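Local coordinates for protein excinuclease ABC, subunit A. (Deinococcus radiodurans, PDB 2VF7) that binds ATP and DNA as a zinc-containing UvrA-family ABC protein, and probably recognises DNA lesions for excision repair, at residues V650-E653 against S659-A662; V163-M168 against E214-I219; E824-A829 against P835-A840; L315-V320 against K358-L363. The protein carries 1 engineered substitution. All blocks are in the same frame, centred on the assembly; numbering follows the deposited sequence.

Interaction 1 of 4, residues V650-E653 against S659-A662; sequences VMVE and SVYA
V652 and A662, both buried, make the tightly packed side of this contact, on the face that also carries V650 and V660. V652 divides itself between two neighbours: its CG1 lies against A662 CB at 3.8 Å, and its CG2 crosses V660 CG2 at 3.7 Å. That split follows from chi1 of -67°, which sets CG2 between the backbone N and the carbonyl carbon. A80 of helix 77-80 covers V652 and V660 from outside. Along the backbones, V652 N donates to V660 O at 3.0 Å in a nearly straight bond (177°), and A662 N donates to V650 O at 2.9 Å. The two strands thus form an antiparallel beta hairpin, 649-652 with 660-663, strongly twisted, beside the second zinc site: the V650 side chain is about 5 Å from those of the zinc ligands C644 and C664. The other face is looser, with M651 exposed and Y661 partly so. The M651 chain bends beyond CG and brings SD over one face of the Y661 ring, 4.5 Å from the centroid of that ring, a Met-aromatic contact. P598 and T729 also touch the tyrosine. Where the strands run into the connecting loop, S659 OG gives a hydrogen bond to V652 O at 2.7 Å, approaching from above the carbonyl plane and not along a lone pair. With an alanine at S659, V652 O would probably lose this donor and the loop end of the hairpin would be less firmly tied. Next to it, the exposed E653 swings its OE1 to 3.5 Å from S659 CB.

Interaction 2 of 4, residues V163-M168 against E214-I219; sequences VTEDSM and ETRHWI
The carboxylate of E165 meets the guanidinium of R216 at its edge, close to its plane, and the two flat groups are nearly coplanar, 25° apart. Contact is through the NE corner: R216 NE points to E165 OE2 at 3.4 Å, a salt bridge whose hydrogen bond is weak. R216 NH2 stays 4.1 Å from both E165 OE1 and OE2, so the pairing is one-pronged and not bidentate. E165 gets there as an extended chain, CG opposite the backbone N (chi1 -178°), while R216 bends at chi3 to turn NE across. Each polar end has a stronger partner: W208 NE1 bonds to E165 OE2, and R216 NH1 bonds to the L211 carbonyl. W208 also packs against R216, and thus touches both sides of the bridge. A leucine in place of R216 would probably leave the E165 carboxylate without its opposite charge and the L211 carbonyl without its donor. E165 opens the short helix 165-168. The contact is a surface salt bridge between that helix and helix 213-221, within the UvrA DNA-binding domain and away from the zinc and nucleotide sites.

Interaction 3 of 4, residues E824-A829 against P835-A840; sequences EVAQAA and PYLRAA
The backbones of A826 and R838 come within 4.9 Å, CA to CA, where the chain leaving helix 822-825 runs past the side of helix 834-840. A826 turns its methyl group onto that helix, with A826 CB 4.0 Å from R838 N, and its carbonyl toward the arginine. R838 carries its CG opposite the backbone N (chi1 -168°) and then bends at chi3, turning the guanidinium back along its own helix toward P835, with its edge to A826 O. R838 NE donates to A826 O at 3.2 Å, nearly along the C=O axis, although the bond is bent at the hydrogen (149°) and the oxygen sits 18° out of the guanidinium plane. R838 NH2 adds a weak second bond to the same oxygen at 3.4 Å, so one carbonyl is gripped by two donors on one edge of the group. Over one face of the guanidinium lies P835 CA, 3.6 Å above the plane and offset toward the rim. This polar end, with Q827 beside it, is the exposed margin of the contact. The buried part is apolar: L837 CD1 reaches V825 CG1 at 4.1 Å, the two side chains crossing at an angle, and the same methyl lies 4.4 Å from A826 CB. The pair of short helices follows strand 816-820, the outer antiparallel strand of the second ATPase sheet, at the C-terminal end of the chain. L837 continues onto V796 of helix 793-796, A840 and Y836 rest on M793 of that helix, and L841 closes over A826.

Interaction 4 of 4, residues L315-V320 against K358-L363; sequences LPLARV and KRLDVL
L360 sets CG anti to its carbonyl carbon (chi1 -84°), which sends its forked end toward L317 and between the turns of the facing helix; L317 takes part with its CB and its carbonyl O. Helix 317-328 thereby packs on helix 345-365 in a buried contact between apolar side chains, in which L360 CD2 also lies 3.5 Å from L317 O. L360 touches L317, V320, S321 and L324 of helix 317-328, an arrangement consistent with a knobs-into-holes insertion. Its two methyl groups share the work: CD2 lies against the start of the helix, at 4.0 Å from L317 CB, while CD1 faces the next turn. L116 of helix 116-127 closes on L360 as well. P316 stands at the N-cap position, and its carbonyl accepts V320 N at 3.1 Å in the first turn. Around the contact, V320 packs on L373, and the backbone of L317 is hydrogen-bonded to L371. This places the helix start near the second nucleotide: the L317 side chain is about 9 Å from a bound ADP and about 8 Å from the side chains of Y370 and R375, which bind it. One turn further along that helix, V320 CG1 lies 4.3 Å from L360 CD1.

In the fold
Along the chain the contacts follow one another without overlap, in the order interaction 2, interaction 4, interaction 1, interaction 3. Interaction 2 belongs to the DNA-binding domain and lies farthest out, its centre 40 Å from that of the chain. Interactions 2 and 3 are the most distant pair, centres 67 Å apart and on opposite sides of the chain's centre. Interactions 3 and 4 are the nearest, with centres 31 Å and nearest atoms about 17 Å apart. Interactions 1, 3 and 4 lie nearer the two nucleotides: a zinc-site hairpin, a C-terminal helix pair and a helix-helix contact. The four thus hold separate parts of the protein, the DNA-binding domain well apart from the nucleotide-binding body, with no direct touch between them.

Interaction 1 of 4, residues V650-E653 against S659-A662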
# COMPACT_ATOMS: atom_id res chain seq x y z
N VAL A 650 3.37 -4.67 19.74
CA VAL A 650 4.05 -5.24 18.58
C VAL A 650 3.82 -4.40 17.31
O VAL A 650 2.71 -3.92 17.07
CB VAL A 650 3.66 -6.73 18.37
CG1 VAL A 650 2.30 -6.88 17.64
CG2 VAL A 650 4.76 -7.47 17.63
N MET A 651 4.88 -4.23 16.53
CA MET A 651 4.82 -3.44 15.30
C MET A 651 4.07 -4.17 14.18
O MET A 651 4.36 -5.33 13.86
CB MET A 651 6.22 -3.04 14.83
CG MET A 651 6.22 -2.19 13.56
SD MET A 651 6.62 -0.45 13.82
CE MET A 651 8.34 -0.47 13.32
N VAL A 652 3.11 -3.47 13.58
CA VAL A 652 2.38 -4.02 12.47
C VAL A 652 2.85 -3.39 11.16
O VAL A 652 2.29 -2.41 10.67
CB VAL A 652 0.83 -3.98 12.68
CG1 VAL A 652 0.43 -4.92 13.81
CG2 VAL A 652 0.33 -2.57 12.96
N GLU A 653 3.92 -3.98 10.61
CA GLU A 653 4.50 -3.60 9.31
C GLU A 653 3.57 -4.03 8.18
O GLU A 653 4.00 -4.31 7.06
CB GLU A 653 5.89 -4.23 9.15
CG GLU A 653 7.02 -3.39 9.77
CD GLU A 653 7.53 -2.29 8.84
OE1 GLU A 653 7.69 -1.15 9.32
OE2 GLU A 653 7.76 -2.57 7.63
N SER A 659 4.18 2.59 9.69
CA SER A 659 3.76 1.48 10.57
C SER A 659 3.26 1.97 11.94
O SER A 659 3.70 3.02 12.42
CB SER A 659 4.94 0.51 10.75
OG SER A 659 4.49 -0.83 10.91
N VAL A 660 2.35 1.22 12.56
CA VAL A 660 1.82 1.52 13.90
C VAL A 660 1.95 0.34 14.87
O VAL A 660 2.42 -0.72 14.48
CB VAL A 660 0.34 2.02 13.86
CG1 VAL A 660 0.22 3.33 13.10
CG2 VAL A 660 -0.59 0.96 13.28
N TYR A 661 1.51 0.51 16.12
CA TYR A 661 1.63 -0.52 17.16
C TYR A 661 0.30 -1.16 17.59
O TYR A 661 -0.68 -0.46 17.81
CB TYR A 661 2.39 0.02 18.40
CG TYR A 661 3.88 0.19 18.20
CD1 TYR A 661 4.42 1.42 17.81
CD2 TYR A 661 4.76 -0.88 18.40
CE1 TYR A 661 5.81 1.58 17.63
CE2 TYR A 661 6.14 -0.74 18.22
CZ TYR A 661 6.66 0.50 17.85
OH TYR A 661 8.03 0.64 17.66
N ALA A 662 0.29 -2.48 17.69
CA ALA A 662 -0.86 -3.24 18.17
C ALA A 662 -0.48 -3.94 19.48
O ALA A 662 0.70 -4.15 19.74
CB ALA A 662 -1.27 -4.27 17.14

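Interaction 2 of 4, residues V163-M168 against E214-I219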
# COMPACT_ATOMS: atom_id res chain seq x y z
N VAL A 163 37.93 1.94 2.88
CA VAL A 163 38.15 1.06 4.00
C VAL A 163 39.61 0.60 3.94
O VAL A 163 40.16 0.38 2.85
CB VAL A 163 37.12 -0.08 3.98
CG1 VAL A 163 37.65 -1.32 3.27
CG2 VAL A 163 36.67 -0.39 5.36
N THR A 164 40.26 0.52 5.09
CA THR A 164 41.68 0.15 5.14
C THR A 164 41.90 -0.93 6.19
O THR A 164 40.99 -1.25 6.94
CB THR A 164 42.59 1.34 5.48
OG1 THR A 164 42.08 1.99 6.64
CG2 THR A 164 42.66 2.32 4.34
N GLU A 165 43.11 -1.48 6.23
CA GLU A 165 43.45 -2.44 7.26
C GLU A 165 43.39 -1.81 8.65
O GLU A 165 42.87 -2.43 9.57
CB GLU A 165 44.80 -3.08 7.01
CG GLU A 165 45.18 -4.12 8.05
CD GLU A 165 46.38 -4.93 7.66
OE1 GLU A 165 47.06 -4.55 6.68
OE2 GLU A 165 46.67 -5.94 8.34
N ASP A 166 43.94 -0.60 8.80
CA ASP A 166 43.92 0.11 10.07
C ASP A 166 42.49 0.45 10.52
O ASP A 166 42.17 0.32 11.70
CB ASP A 166 44.76 1.39 10.03
CG ASP A 166 46.07 1.24 9.25
OD1 ASP A 166 46.05 0.75 8.09
OD2 ASP A 166 47.12 1.64 9.79
N SER A 167 41.64 0.88 9.59
CA SER A 167 40.26 1.24 9.94
C SER A 167 39.45 0.01 10.36
O SER A 167 38.59 0.11 11.24
CB SER A 167 39.57 2.01 8.82
OG SER A 167 39.28 1.19 7.69
N MET A 168 39.75 -1.14 9.76
CA MET A 168 39.04 -2.42 9.98
C MET A 168 39.63 -3.33 11.05
O MET A 168 38.91 -4.12 11.66
CB MET A 168 39.01 -3.21 8.69
CG MET A 168 37.91 -2.82 7.79
SD MET A 168 38.09 -3.57 6.19
CE MET A 168 36.43 -3.31 5.70
N GLU A 214 49.52 -11.71 2.13
CA GLU A 214 48.64 -12.29 1.12
C GLU A 214 47.28 -12.68 1.71
O GLU A 214 46.23 -12.28 1.19
CB GLU A 214 49.32 -13.54 0.59
CG GLU A 214 49.10 -13.86 -0.85
CD GLU A 214 49.64 -15.24 -1.18
OE1 GLU A 214 50.73 -15.34 -1.81
OE2 GLU A 214 48.99 -16.24 -0.75
N THR A 215 47.32 -13.47 2.79
CA THR A 215 46.13 -13.85 3.58
C THR A 215 45.44 -12.62 4.19
O THR A 215 44.22 -12.47 4.09
CB THR A 215 46.54 -14.82 4.71
OG1 THR A 215 47.20 -15.97 4.15
CG2 THR A 215 45.36 -15.29 5.52
N ARG A 216 46.22 -11.71 4.79
CA ARG A 216 45.59 -10.54 5.41
C ARG A 216 44.84 -9.70 4.37
O ARG A 216 43.71 -9.30 4.61
CB ARG A 216 46.58 -9.71 6.24
CG ARG A 216 47.28 -10.58 7.31
CD ARG A 216 48.17 -9.80 8.27
NE ARG A 216 48.66 -8.58 7.65
CZ ARG A 216 49.87 -8.42 7.16
NH1 ARG A 216 50.75 -9.40 7.22
NH2 ARG A 216 50.18 -7.28 6.60
N HIS A 217 45.45 -9.50 3.21
CA HIS A 217 44.79 -8.82 2.11
C HIS A 217 43.49 -9.51 1.67
O HIS A 217 42.45 -8.85 1.57
CB HIS A 217 45.75 -8.70 0.92
CG HIS A 217 45.34 -7.64 -0.05
ND1 HIS A 217 44.75 -7.93 -1.26
CD2 HIS A 217 45.44 -6.29 0.01
CE1 HIS A 217 44.49 -6.80 -1.91
NE2 HIS A 217 44.90 -5.79 -1.16
N TRP A 218 43.56 -10.81 1.42
CA TRP A 218 42.39 -11.61 0.99
C TRP A 218 41.20 -11.47 1.94
O TRP A 218 40.11 -11.09 1.54
CB TRP A 218 42.79 -13.08 0.88
CG TRP A 218 41.79 -13.91 0.16
CD1 TRP A 218 41.70 -14.09 -1.18
CD2 TRP A 218 40.75 -14.70 0.75
NE1 TRP A 218 40.66 -14.93 -1.48
CE2 TRP A 218 40.06 -15.32 -0.32
CE3 TRP A 218 40.33 -14.94 2.06
CZ2 TRP A 218 38.97 -16.17 -0.11
CZ3 TRP A 218 39.24 -15.78 2.27
CH2 TRP A 218 38.57 -16.39 1.18
N ILE A 219 41.43 -11.77 3.22
CA ILE A 219 40.42 -11.68 4.26
C ILE A 219 39.69 -10.34 4.25
O ILE A 219 38.46 -10.27 4.34
CB ILE A 219 41.06 -11.96 5.65
CG1 ILE A 219 41.56 -13.41 5.69
CG2 ILE A 219 40.09 -11.66 6.80
CD1 ILE A 219 42.33 -13.77 6.92

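Interaction 3 of 4, residues E824-A829 against P835-A840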
# COMPACT_ATOMS: atom_id res chain seq x y z
N GLU A 824 8.94 47.10 30.12
CA GLU A 824 9.91 47.90 29.37
C GLU A 824 9.81 47.60 27.87
O GLU A 824 9.60 48.50 27.07
CB GLU A 824 11.34 47.69 29.90
CG GLU A 824 11.72 48.59 31.10
CD GLU A 824 13.05 48.20 31.81
OE1 GLU A 824 13.78 47.32 31.32
OE2 GLU A 824 13.37 48.80 32.87
N VAL A 825 9.94 46.33 27.52
CA VAL A 825 9.85 45.84 26.13
C VAL A 825 8.51 46.06 25.42
O VAL A 825 8.46 46.04 24.19
CB VAL A 825 10.24 44.33 26.06
CG1 VAL A 825 10.09 43.78 24.65
CG2 VAL A 825 11.66 44.13 26.54
N ALA A 826 7.44 46.27 26.18
CA ALA A 826 6.09 46.46 25.65
C ALA A 826 5.95 47.84 25.04
O ALA A 826 4.95 48.13 24.39
CB ALA A 826 5.07 46.29 26.75
N GLN A 827 6.95 48.69 25.27
CA GLN A 827 6.98 50.06 24.77
C GLN A 827 8.12 50.29 23.77
O GLN A 827 8.23 51.37 23.19
CB GLN A 827 7.12 51.05 25.94
CG GLN A 827 6.12 50.86 27.08
CD GLN A 827 4.67 51.24 26.72
OE1 GLN A 827 3.73 50.80 27.38
NE2 GLN A 827 4.51 52.04 25.68
N ALA A 828 8.95 49.27 23.56
CA ALA A 828 10.11 49.34 22.67
C ALA A 828 9.77 49.61 21.20
O ALA A 828 8.76 49.15 20.67
CB ALA A 828 10.97 48.11 22.79
N ALA A 829 10.66 50.38 20.58
CA ALA A 829 10.54 50.84 19.20
C ALA A 829 11.22 49.85 18.26
O ALA A 829 12.25 49.23 18.60
CB ALA A 829 11.15 52.24 19.05
N PRO A 835 3.58 45.64 20.58
CA PRO A 835 2.13 45.83 20.69
C PRO A 835 1.37 44.64 21.29
O PRO A 835 0.45 44.85 22.08
CB PRO A 835 1.70 46.06 19.23
CG PRO A 835 2.90 45.73 18.39
CD PRO A 835 4.07 45.99 19.24
N TYR A 836 1.75 43.42 20.92
CA TYR A 836 1.10 42.18 21.40
C TYR A 836 1.42 41.86 22.86
O TYR A 836 0.56 41.34 23.59
CB TYR A 836 1.48 40.99 20.49
CG TYR A 836 0.95 41.14 19.09
CD1 TYR A 836 1.78 41.58 18.06
CD2 TYR A 836 -0.40 40.88 18.79
CE1 TYR A 836 1.29 41.74 16.77
CE2 TYR A 836 -0.90 41.03 17.51
CZ TYR A 836 -0.05 41.47 16.50
OH TYR A 836 -0.55 41.65 15.21
N LEU A 837 2.65 42.14 23.28
CA LEU A 837 3.04 42.04 24.68
C LEU A 837 2.21 43.03 25.49
O LEU A 837 1.68 42.69 26.54
CB LEU A 837 4.54 42.32 24.87
CG LEU A 837 5.39 41.49 25.84
CD1 LEU A 837 6.67 42.21 26.15
CD2 LEU A 837 4.70 41.07 27.14
N ARG A 838 2.08 44.25 24.97
CA ARG A 838 1.29 45.33 25.58
C ARG A 838 -0.20 44.97 25.79
O ARG A 838 -0.74 45.22 26.85
CB ARG A 838 1.43 46.58 24.72
CG ARG A 838 0.92 47.86 25.32
CD ARG A 838 0.82 48.94 24.21
NE ARG A 838 2.08 49.10 23.49
CZ ARG A 838 2.19 49.29 22.17
NH1 ARG A 838 1.11 49.35 21.40
NH2 ARG A 838 3.41 49.44 21.64
N ALA A 839 -0.84 44.37 24.78
CA ALA A 839 -2.21 43.86 24.91
C ALA A 839 -2.35 42.79 26.01
O ALA A 839 -3.37 42.74 26.70
CB ALA A 839 -2.70 43.33 23.57
N ALA A 840 -1.32 41.94 26.13
CA ALA A 840 -1.18 40.91 27.18
C ALA A 840 -1.01 41.48 28.59
O ALA A 840 -1.45 40.88 29.57
CB ALA A 840 -0.00 40.03 26.87

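Interaction 4 of 4, residues L315-V320 against K358-L363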
# COMPACT_ATOMS: atom_id res chain seq x y z
N LEU A 315 19.69 28.73 -1.47
CA LEU A 315 19.08 30.03 -1.20
C LEU A 315 17.70 29.94 -0.56
O LEU A 315 16.98 28.96 -0.77
CB LEU A 315 18.99 30.84 -2.50
CG LEU A 315 20.26 31.06 -3.32
CD1 LEU A 315 19.94 32.04 -4.44
CD2 LEU A 315 21.41 31.56 -2.45
N PRO A 316 17.31 30.96 0.23
CA PRO A 316 15.96 30.97 0.77
C PRO A 316 14.91 31.07 -0.33
O PRO A 316 15.17 31.63 -1.39
CB PRO A 316 15.93 32.24 1.63
CG PRO A 316 17.34 32.56 1.90
CD PRO A 316 18.09 32.12 0.69
N LEU A 317 13.72 30.54 -0.04
CA LEU A 317 12.58 30.60 -0.97
C LEU A 317 12.25 32.03 -1.44
O LEU A 317 11.80 32.23 -2.57
CB LEU A 317 11.36 29.93 -0.34
CG LEU A 317 11.56 28.52 0.22
CD1 LEU A 317 10.42 28.14 1.13
CD2 LEU A 317 11.73 27.48 -0.90
N ALA A 318 12.47 33.01 -0.56
CA ALA A 318 12.25 34.42 -0.86
C ALA A 318 13.22 34.96 -1.91
O ALA A 318 12.84 35.79 -2.75
CB ALA A 318 12.34 35.25 0.41
N ARG A 319 14.46 34.48 -1.85
CA ARG A 319 15.50 34.88 -2.79
C ARG A 319 15.29 34.25 -4.16
O ARG A 319 15.49 34.90 -5.19
CB ARG A 319 16.90 34.54 -2.25
CG ARG A 319 17.32 35.36 -1.02
CD ARG A 319 17.54 36.83 -1.34
NE ARG A 319 18.86 37.08 -1.92
CZ ARG A 319 19.22 38.23 -2.50
NH1 ARG A 319 18.36 39.25 -2.59
NH2 ARG A 319 20.45 38.36 -2.99
N VAL A 320 14.89 32.97 -4.17
CA VAL A 320 14.55 32.27 -5.41
C VAL A 320 13.36 32.95 -6.10
O VAL A 320 13.35 33.10 -7.32
CB VAL A 320 14.24 30.77 -5.16
CG1 VAL A 320 13.77 30.09 -6.43
CG2 VAL A 320 15.46 30.04 -4.61
N LYS A 358 4.10 31.63 -8.69
CA LYS A 358 2.73 31.61 -8.18
C LYS A 358 2.67 30.68 -6.97
O LYS A 358 2.13 31.04 -5.92
CB LYS A 358 1.75 31.14 -9.26
CG LYS A 358 0.27 31.16 -8.85
CD LYS A 358 -0.52 30.03 -9.54
CE LYS A 358 -0.09 28.64 -9.02
NZ LYS A 358 -0.65 27.51 -9.82
N ARG A 359 3.24 29.49 -7.13
CA ARG A 359 3.43 28.55 -6.02
C ARG A 359 4.22 29.17 -4.88
O ARG A 359 3.82 29.07 -3.73
CB ARG A 359 4.13 27.28 -6.50
CG ARG A 359 3.19 26.26 -7.08
CD ARG A 359 3.87 25.40 -8.12
NE ARG A 359 2.99 25.21 -9.26
CZ ARG A 359 2.21 24.15 -9.47
NH1 ARG A 359 2.21 23.13 -8.61
NH2 ARG A 359 1.44 24.10 -10.55
N LEU A 360 5.33 29.83 -5.21
CA LEU A 360 6.21 30.43 -4.20
C LEU A 360 5.52 31.50 -3.35
O LEU A 360 5.84 31.64 -2.17
CB LEU A 360 7.48 30.99 -4.85
CG LEU A 360 8.62 30.01 -5.09
CD1 LEU A 360 9.46 30.41 -6.28
CD2 LEU A 360 9.48 29.88 -3.84
N ASP A 361 4.58 32.23 -3.93
CA ASP A 361 3.84 33.28 -3.21
C ASP A 361 3.02 32.73 -2.05
O ASP A 361 2.93 33.36 -1.00
CB ASP A 361 2.94 34.10 -4.17
CG ASP A 361 3.61 35.41 -4.64
OD1 ASP A 361 4.58 35.89 -4.01
OD2 ASP A 361 3.15 35.98 -5.66
N VAL A 362 2.43 31.56 -2.25
CA VAL A 362 1.68 30.84 -1.21
C VAL A 362 2.55 30.56 0.04
O VAL A 362 2.13 30.84 1.17
CB VAL A 362 1.08 29.51 -1.77
CG1 VAL A 362 0.59 28.60 -0.66
CG2 VAL A 362 -0.04 29.81 -2.76
N LEU A 363 3.75 30.03 -0.19
CA LEU A 363 4.74 29.74 0.85
C LEU A 363 5.24 31.01 1.54
O LEU A 363 5.36 31.07 2.77
CB LEU A 363 5.96 29.01 0.25
CG LEU A 363 5.97 27.55 -0.25
CD1 LEU A 363 5.73 26.57 0.89
CD2 LEU A 363 5.01 27.28 -1.40